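Penicillin-binding protein 2B (Streptococcus pneumoniae, PDB 2WAD) cross-links the peptides of adjacent glycan strands as a peptidoglycan transpeptidase of the elongasome, building peripheral cell wall, and is a target of penicillin. Local coordinates at residues Gln78-Asn86 against Leu181-Ile192; Ser499-Tyr507 against Phe520-Leu528. One frame throughout, in Å; residues are numbered along the deposited sequence.

Contact 1 (Gln78-Asn86 against Leu181-Ile192)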
# COMPACT_ATOMS: atom_id res chain seq x y z
N GLN A 78 -21.21 -4.05 -23.67
CA GLN A 78 -21.26 -3.96 -25.12
C GLN A 78 -20.83 -2.57 -25.57
O GLN A 78 -21.19 -1.58 -24.93
CB GLN A 78 -22.66 -4.28 -25.64
CG GLN A 78 -23.12 -5.67 -25.27
CD GLN A 78 -23.49 -6.47 -26.49
OE1 GLN A 78 -22.63 -6.90 -27.25
NE2 GLN A 78 -24.80 -6.67 -26.69
N VAL A 79 -20.08 -2.49 -26.66
CA VAL A 79 -19.35 -1.27 -27.01
C VAL A 79 -19.28 -1.10 -28.53
O VAL A 79 -19.28 -2.08 -29.26
CB VAL A 79 -17.91 -1.34 -26.41
CG1 VAL A 79 -16.89 -0.64 -27.27
CG2 VAL A 79 -17.87 -0.76 -24.99
N VAL A 80 -19.25 0.14 -29.01
CA VAL A 80 -18.91 0.39 -30.41
C VAL A 80 -17.39 0.35 -30.58
O VAL A 80 -16.68 1.11 -29.91
CB VAL A 80 -19.46 1.72 -30.95
CG1 VAL A 80 -19.01 1.93 -32.39
CG2 VAL A 80 -20.98 1.73 -30.87
N SER A 81 -16.91 -0.53 -31.46
CA SER A 81 -15.48 -0.68 -31.72
C SER A 81 -15.16 -0.18 -33.12
O SER A 81 -15.99 -0.32 -34.02
CB SER A 81 -15.06 -2.15 -31.65
OG SER A 81 -14.78 -2.54 -30.32
N PHE A 82 -13.97 0.40 -33.28
CA PHE A 82 -13.48 0.80 -34.60
C PHE A 82 -12.14 0.16 -34.92
O PHE A 82 -11.19 0.29 -34.15
CB PHE A 82 -13.34 2.32 -34.69
CG PHE A 82 -12.87 2.80 -36.04
CD1 PHE A 82 -13.60 2.53 -37.18
CD2 PHE A 82 -11.70 3.55 -36.16
CE1 PHE A 82 -13.19 2.98 -38.42
CE2 PHE A 82 -11.28 4.01 -37.40
CZ PHE A 82 -12.02 3.72 -38.53
N THR A 83 -12.07 -0.53 -36.04
CA THR A 83 -10.84 -1.13 -36.51
C THR A 83 -10.38 -0.32 -37.71
O THR A 83 -11.11 -0.20 -38.68
CB THR A 83 -11.10 -2.58 -36.93
OG1 THR A 83 -11.20 -3.35 -35.73
CG2 THR A 83 -9.98 -3.13 -37.81
N ARG A 84 -9.19 0.27 -37.62
CA ARG A 84 -8.76 1.21 -38.66
C ARG A 84 -7.91 0.56 -39.73
O ARG A 84 -7.15 -0.37 -39.45
CB ARG A 84 -8.03 2.40 -38.05
CG ARG A 84 -7.76 3.51 -39.05
CD ARG A 84 -6.81 4.51 -38.41
NE ARG A 84 -6.42 5.63 -39.26
CZ ARG A 84 -6.06 6.80 -38.74
NH1 ARG A 84 -6.08 6.96 -37.43
NH2 ARG A 84 -5.69 7.80 -39.51
N SER A 85 -8.05 1.05 -40.95
CA SER A 85 -7.27 0.59 -42.09
C SER A 85 -6.21 1.63 -42.44
O SER A 85 -6.46 2.83 -42.32
CB SER A 85 -8.19 0.38 -43.29
OG SER A 85 -7.47 0.25 -44.50
N ASN A 86 -5.05 1.16 -42.89
CA ASN A 86 -3.96 2.04 -43.31
C ASN A 86 -4.37 2.94 -44.48
O ASN A 86 -3.68 3.90 -44.81
CB ASN A 86 -2.71 1.22 -43.67
CG ASN A 86 -2.98 0.17 -44.74
OD1 ASN A 86 -4.05 -0.44 -44.78
ND2 ASN A 86 -2.02 -0.02 -45.63
N LEU A 181 -12.09 8.10 -33.81
CA LEU A 181 -11.64 7.22 -34.89
C LEU A 181 -10.17 7.46 -35.25
O LEU A 181 -9.38 6.52 -35.38
CB LEU A 181 -12.53 7.34 -36.14
CG LEU A 181 -14.04 7.19 -35.94
CD1 LEU A 181 -14.77 7.68 -37.15
CD2 LEU A 181 -14.44 5.76 -35.60
N ASN A 182 -9.81 8.73 -35.42
CA ASN A 182 -8.43 9.13 -35.73
C ASN A 182 -7.40 8.62 -34.72
O ASN A 182 -6.26 8.35 -35.09
CB ASN A 182 -8.32 10.65 -35.84
CG ASN A 182 -7.25 11.07 -36.81
OD1 ASN A 182 -7.06 10.44 -37.85
ND2 ASN A 182 -6.56 12.16 -36.50
N ALA A 183 -7.80 8.50 -33.46
CA ALA A 183 -6.89 8.10 -32.40
C ALA A 183 -6.45 6.63 -32.49
O ALA A 183 -5.53 6.22 -31.78
CB ALA A 183 -7.54 8.36 -31.05
N VAL A 184 -7.09 5.85 -33.34
CA VAL A 184 -6.85 4.40 -33.40
C VAL A 184 -5.70 4.11 -34.36
O VAL A 184 -5.68 4.63 -35.47
CB VAL A 184 -8.12 3.68 -33.91
CG1 VAL A 184 -7.90 2.17 -34.05
CG2 VAL A 184 -9.29 4.00 -32.98
N GLY A 185 -4.72 3.31 -33.94
CA GLY A 185 -3.60 3.00 -34.84
C GLY A 185 -4.00 2.20 -36.07
O GLY A 185 -5.07 1.59 -36.09
N ASN A 186 -3.14 2.16 -37.09
CA ASN A 186 -3.35 1.27 -38.22
C ASN A 186 -3.53 -0.20 -37.84
O ASN A 186 -2.69 -0.77 -37.15
CB ASN A 186 -2.21 1.40 -39.22
CG ASN A 186 -2.32 2.65 -40.05
OD1 ASN A 186 -3.35 3.33 -40.03
ND2 ASN A 186 -1.27 2.97 -40.79
N PHE A 187 -4.63 -0.80 -38.29
CA PHE A 187 -4.95 -2.20 -38.03
C PHE A 187 -5.29 -2.49 -36.59
O PHE A 187 -5.56 -3.64 -36.23
CB PHE A 187 -3.82 -3.12 -38.50
CG PHE A 187 -3.56 -3.04 -39.98
CD1 PHE A 187 -2.33 -2.62 -40.44
CD2 PHE A 187 -4.54 -3.38 -40.88
CE1 PHE A 187 -2.06 -2.55 -41.77
CE2 PHE A 187 -4.29 -3.30 -42.25
CZ PHE A 187 -3.04 -2.88 -42.69
N ALA A 188 -5.28 -1.46 -35.75
CA ALA A 188 -5.64 -1.64 -34.36
C ALA A 188 -7.15 -1.52 -34.19
O ALA A 188 -7.87 -1.13 -35.11
CB ALA A 188 -4.88 -0.64 -33.48
N THR A 189 -7.63 -1.88 -33.00
CA THR A 189 -9.05 -1.86 -32.67
C THR A 189 -9.19 -1.08 -31.37
O THR A 189 -8.62 -1.45 -30.35
CB THR A 189 -9.63 -3.29 -32.50
OG1 THR A 189 -9.74 -3.95 -33.77
CG2 THR A 189 -11.03 -3.25 -31.86
N GLY A 190 -9.94 0.02 -31.40
CA GLY A 190 -10.17 0.80 -30.18
C GLY A 190 -11.66 1.07 -30.00
O GLY A 190 -12.43 0.99 -30.95
N THR A 191 -12.05 1.38 -28.77
CA THR A 191 -13.42 1.66 -28.39
C THR A 191 -13.81 3.10 -28.70
O THR A 191 -13.04 4.03 -28.42
CB THR A 191 -13.61 1.39 -26.88
OG1 THR A 191 -13.62 -0.03 -26.66
CG2 THR A 191 -14.92 1.98 -26.35
N ILE A 192 -15.01 3.28 -29.28
CA ILE A 192 -15.55 4.60 -29.62
C ILE A 192 -16.51 5.07 -28.53
O ILE A 192 -17.69 4.69 -28.51
CB ILE A 192 -16.29 4.61 -30.97
CG1 ILE A 192 -15.35 4.17 -32.10
CG2 ILE A 192 -16.84 5.99 -31.26
CD1 ILE A 192 -13.92 4.67 -31.94
O HOH W 1 -18.74 2.06 -27.22
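Phe-82 and Leu-181 form the apolar centre: CD2 of the leucine sits over one face of the ring in a CH-pi contact, 3.6 Å from the ring centroid. A chi1 of -179° swings the phenylalanine ring away from its backbone N to meet that methyl; CB itself packs on Ile-192 CD1, while Val-184 CG2 meets the ring edge. Around this centre strand 189-191 pairs antiparallel with strand 78-83. Phe-82 and Gly-190 are a hydrogen-bonded pair, Phe-82 N reaching Gly-190 O at 2.9 Å, and Ile-192 N binds Val-80 O. On the other face of the sheet, Thr-83 OG1 and Thr-189 OG1 share a hydrogen bond whose length, 2.5 Å, is doubtful. Beyond the strand, extended Arg-84 reaches the backbone leading from helix 169-182 to strand 189-191. Its NH1 gives a hydrogen bond to Val-184 O (3.1 Å) and a weak, bent one to Asn-182 O. The type II turn from Gly-185 to Ala-188 reverses the chain, and Phe-187 N bonds to Arg-84 O. Helix 90-100 packs on the Phe-82 side through Leu-93, and strand 215-225 flanks strand 72-83 across from 189-191, an outer strand of this three-stranded antiparallel sheet.

Contact 2 (Ser499-Tyr507 against Phe520-Leu528). Unlike the reference sequence in segment 499-507: Leu-502 (reference Phe).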
# COMPACT_ATOMS: atom_id res chain seq x y z
N SER A 499 4.98 5.08 4.44
CA SER A 499 5.73 5.98 5.32
C SER A 499 6.86 5.23 6.02
O SER A 499 6.67 4.10 6.46
CB SER A 499 4.81 6.56 6.38
OG SER A 499 5.55 7.39 7.25
N THR A 500 8.03 5.84 6.14
CA THR A 500 9.11 5.26 6.94
C THR A 500 9.28 5.92 8.31
O THR A 500 10.24 5.64 9.03
CB THR A 500 10.47 5.21 6.21
OG1 THR A 500 10.89 6.55 5.94
CG2 THR A 500 10.37 4.44 4.90
N GLY A 501 8.31 6.73 8.70
CA GLY A 501 8.28 7.34 10.02
C GLY A 501 8.54 8.84 10.03
O GLY A 501 8.83 9.44 9.00
N LEU A 502 8.40 9.47 11.19
CA LEU A 502 8.82 10.87 11.32
C LEU A 502 10.08 10.82 12.17
O LEU A 502 9.98 10.55 13.37
CB LEU A 502 7.75 11.72 12.02
CG LEU A 502 7.76 13.24 11.82
CD1 LEU A 502 6.47 13.89 12.31
CD2 LEU A 502 8.95 13.91 12.50
N VAL A 503 11.23 11.12 11.55
CA VAL A 503 12.54 10.93 12.16
C VAL A 503 13.33 12.22 11.95
O VAL A 503 13.97 12.42 10.92
CB VAL A 503 13.31 9.77 11.46
CG1 VAL A 503 14.67 9.51 12.15
CG2 VAL A 503 12.44 8.50 11.38
N PRO A 504 13.28 13.11 12.95
CA PRO A 504 13.84 14.44 12.79
C PRO A 504 15.37 14.44 12.67
O PRO A 504 16.07 13.85 13.51
CB PRO A 504 13.34 15.20 14.01
CG PRO A 504 12.15 14.35 14.56
CD PRO A 504 12.53 12.95 14.21
N LYS A 505 15.85 15.06 11.59
CA LYS A 505 17.28 15.13 11.30
C LYS A 505 17.97 16.17 12.17
O LYS A 505 19.19 16.14 12.33
CB LYS A 505 17.51 15.41 9.81
CG LYS A 505 17.25 14.20 8.97
CD LYS A 505 17.42 14.46 7.49
CE LYS A 505 17.03 13.23 6.69
NZ LYS A 505 15.54 12.97 6.73
N GLU A 506 17.19 17.08 12.71
CA GLU A 506 17.67 18.08 13.66
C GLU A 506 17.17 17.65 15.04
O GLU A 506 15.97 17.36 15.19
CB GLU A 506 17.04 19.43 13.29
CG GLU A 506 17.46 20.63 14.16
CD GLU A 506 16.70 21.91 13.81
OE1 GLU A 506 15.57 21.81 13.27
OE2 GLU A 506 17.23 23.02 14.07
N TYR A 507 18.04 17.65 16.04
CA TYR A 507 17.65 17.19 17.38
C TYR A 507 18.71 17.58 18.40
O TYR A 507 19.86 17.79 18.03
CB TYR A 507 17.50 15.66 17.41
CG TYR A 507 18.74 14.99 16.88
CD1 TYR A 507 18.89 14.72 15.52
CD2 TYR A 507 19.79 14.68 17.73
CE1 TYR A 507 20.05 14.15 15.03
CE2 TYR A 507 20.96 14.11 17.25
CZ TYR A 507 21.08 13.87 15.89
OH TYR A 507 22.25 13.31 15.42
N PHE A 520 10.24 10.15 20.89
CA PHE A 520 10.77 11.15 19.95
C PHE A 520 10.40 10.73 18.53
O PHE A 520 9.42 11.22 17.99
CB PHE A 520 12.27 11.45 20.15
CG PHE A 520 12.78 12.61 19.32
CD1 PHE A 520 12.21 13.87 19.45
CD2 PHE A 520 13.79 12.45 18.39
CE1 PHE A 520 12.64 14.95 18.68
CE2 PHE A 520 14.24 13.52 17.62
CZ PHE A 520 13.65 14.77 17.75
N ASP A 521 11.12 9.78 17.93
CA ASP A 521 10.76 9.41 16.56
C ASP A 521 9.36 8.76 16.58
O ASP A 521 9.06 8.03 17.53
CB ASP A 521 11.78 8.40 16.01
CG ASP A 521 13.15 9.02 15.79
OD1 ASP A 521 13.25 10.26 15.81
OD2 ASP A 521 14.14 8.28 15.59
N ASN A 522 8.54 9.03 15.56
CA ASN A 522 7.23 8.40 15.31
C ASN A 522 7.30 7.29 14.24
O ASN A 522 7.96 7.47 13.21
CB ASN A 522 6.22 9.43 14.74
CG ASN A 522 5.77 10.49 15.76
OD1 ASN A 522 4.58 10.84 15.83
ND2 ASN A 522 6.70 11.03 16.53
N TYR A 523 6.57 6.19 14.46
CA TYR A 523 6.60 5.03 13.59
C TYR A 523 5.19 4.64 13.16
O TYR A 523 4.21 5.01 13.82
CB TYR A 523 7.23 3.86 14.36
CG TYR A 523 8.61 4.13 14.93
CD1 TYR A 523 9.63 4.71 14.16
CD2 TYR A 523 8.89 3.83 16.24
CE1 TYR A 523 10.90 4.94 14.68
CE2 TYR A 523 10.13 4.08 16.78
CZ TYR A 523 11.14 4.60 15.99
OH TYR A 523 12.37 4.82 16.58
N THR A 524 5.08 3.90 12.06
CA THR A 524 3.78 3.39 11.59
C THR A 524 3.42 2.08 12.32
O THR A 524 4.28 1.41 12.89
CB THR A 524 3.81 3.03 10.11
OG1 THR A 524 4.65 1.89 9.94
CG2 THR A 524 4.34 4.18 9.24
N PRO A 525 2.14 1.68 12.29
CA PRO A 525 1.77 0.43 12.95
C PRO A 525 2.42 -0.78 12.26
O PRO A 525 2.72 -1.75 12.95
CB PRO A 525 0.23 0.42 12.85
CG PRO A 525 -0.16 1.89 12.76
CD PRO A 525 0.99 2.58 12.03
N MET A 526 2.65 -0.74 10.95
CA MET A 526 3.33 -1.83 10.25
C MET A 526 4.77 -1.99 10.75
O MET A 526 5.22 -3.12 10.99
CB MET A 526 3.24 -1.64 8.73
CG MET A 526 3.86 -2.74 7.88
SD MET A 526 2.95 -4.31 8.02
CE MET A 526 1.36 -3.80 7.37
N GLN A 527 5.48 -0.88 10.94
CA GLN A 527 6.85 -0.91 11.50
C GLN A 527 6.86 -1.55 12.90
O GLN A 527 7.76 -2.33 13.25
CB GLN A 527 7.46 0.50 11.55
CG GLN A 527 7.82 1.11 10.16
CD GLN A 527 8.34 2.53 10.26
OE1 GLN A 527 7.67 3.39 10.82
NE2 GLN A 527 9.52 2.80 9.73
N LEU A 528 5.87 -1.17 13.72
CA LEU A 528 5.79 -1.71 15.10
C LEU A 528 5.42 -3.20 15.11
O LEU A 528 5.91 -3.93 15.95
CB LEU A 528 4.85 -0.88 16.00
CG LEU A 528 5.39 0.54 16.27
CD1 LEU A 528 4.26 1.51 16.65
CD2 LEU A 528 6.38 0.46 17.40
O HOH W 2 5.32 1.70 7.30
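A capping box at the start of helix 525-536 is the motif on which this contact turns, in the transpeptidase domain. Thr-524 is the N-cap: its OG1 accepts from Gln-527 N at 3.1 Å, and Gln-527 OE1 in return takes Thr-524 N in its carbonyl plane, on a lone pair. That return bond sets the rotation of the glutamine amide, whose other end reaches across the contact, NE2 donating to Thr-500 O over 3.0 Å. The donor stands well above the carbonyl plane of Thr-500, 67° out of it. NE2 also serves Ser-489 O. Nearby, a water donates to Ser-499 O and accepts from Thr-524 OG1, while Ser-499 OG closes an ST turn by accepting from Gly-501 N.

Past this turn the two segments run antiparallel for a single bridge. Leu-502 N meets Asn-522 O at 2.9 Å, Asn-522 N returns to Leu-502 O at 3.0 Å, and the CB atoms of the two residues touch. Leu-502 replaces the phenylalanine of the reference sequence. Gly-501, with no CB, lets its CA come within 3.2 Å of Asn-522 O. Farther along, Pro-504 CG approaches Phe-520 CZ to 3.5 Å, and CB of Tyr-507 adds to the same end of the ring, which Phe-520 brings there with CG anti to its N (chi1 -172°).

Asp-521 OD1 lies beside Pro-504 CD but has its salt bridge with Arg-479, which also donates to Pro-504 O; one arginine thus ties both segments to helix 471-484. The chemistry implies a join of a two-bond backbone bridge, one side-chain amide bond to a backbone carbonyl, and apolar packing at the far end. Gln-527, which completes the capping box with Thr-524, also holds the loop through Thr-500 O.

How the contacts relate
From the N terminus, contact 1 comes first: strand 72-83 leads into an excursion of 94 residues, just over half of them helical and with no strand, and the return through helix 169-182 to strand 189-191 closes that loop within the dimerisation-domain range. The chain then runs on into the transpeptidase domain, where contact 2 closes a much shorter loop of 12 residues, tying the segment before helix 509-515 to the start of helix 525-536. The loops neither nest nor cross. Their centres lie 51 Å apart, on opposite sides of the chain's centre, and the nearest atoms of the two contacts are about 37 Å apart.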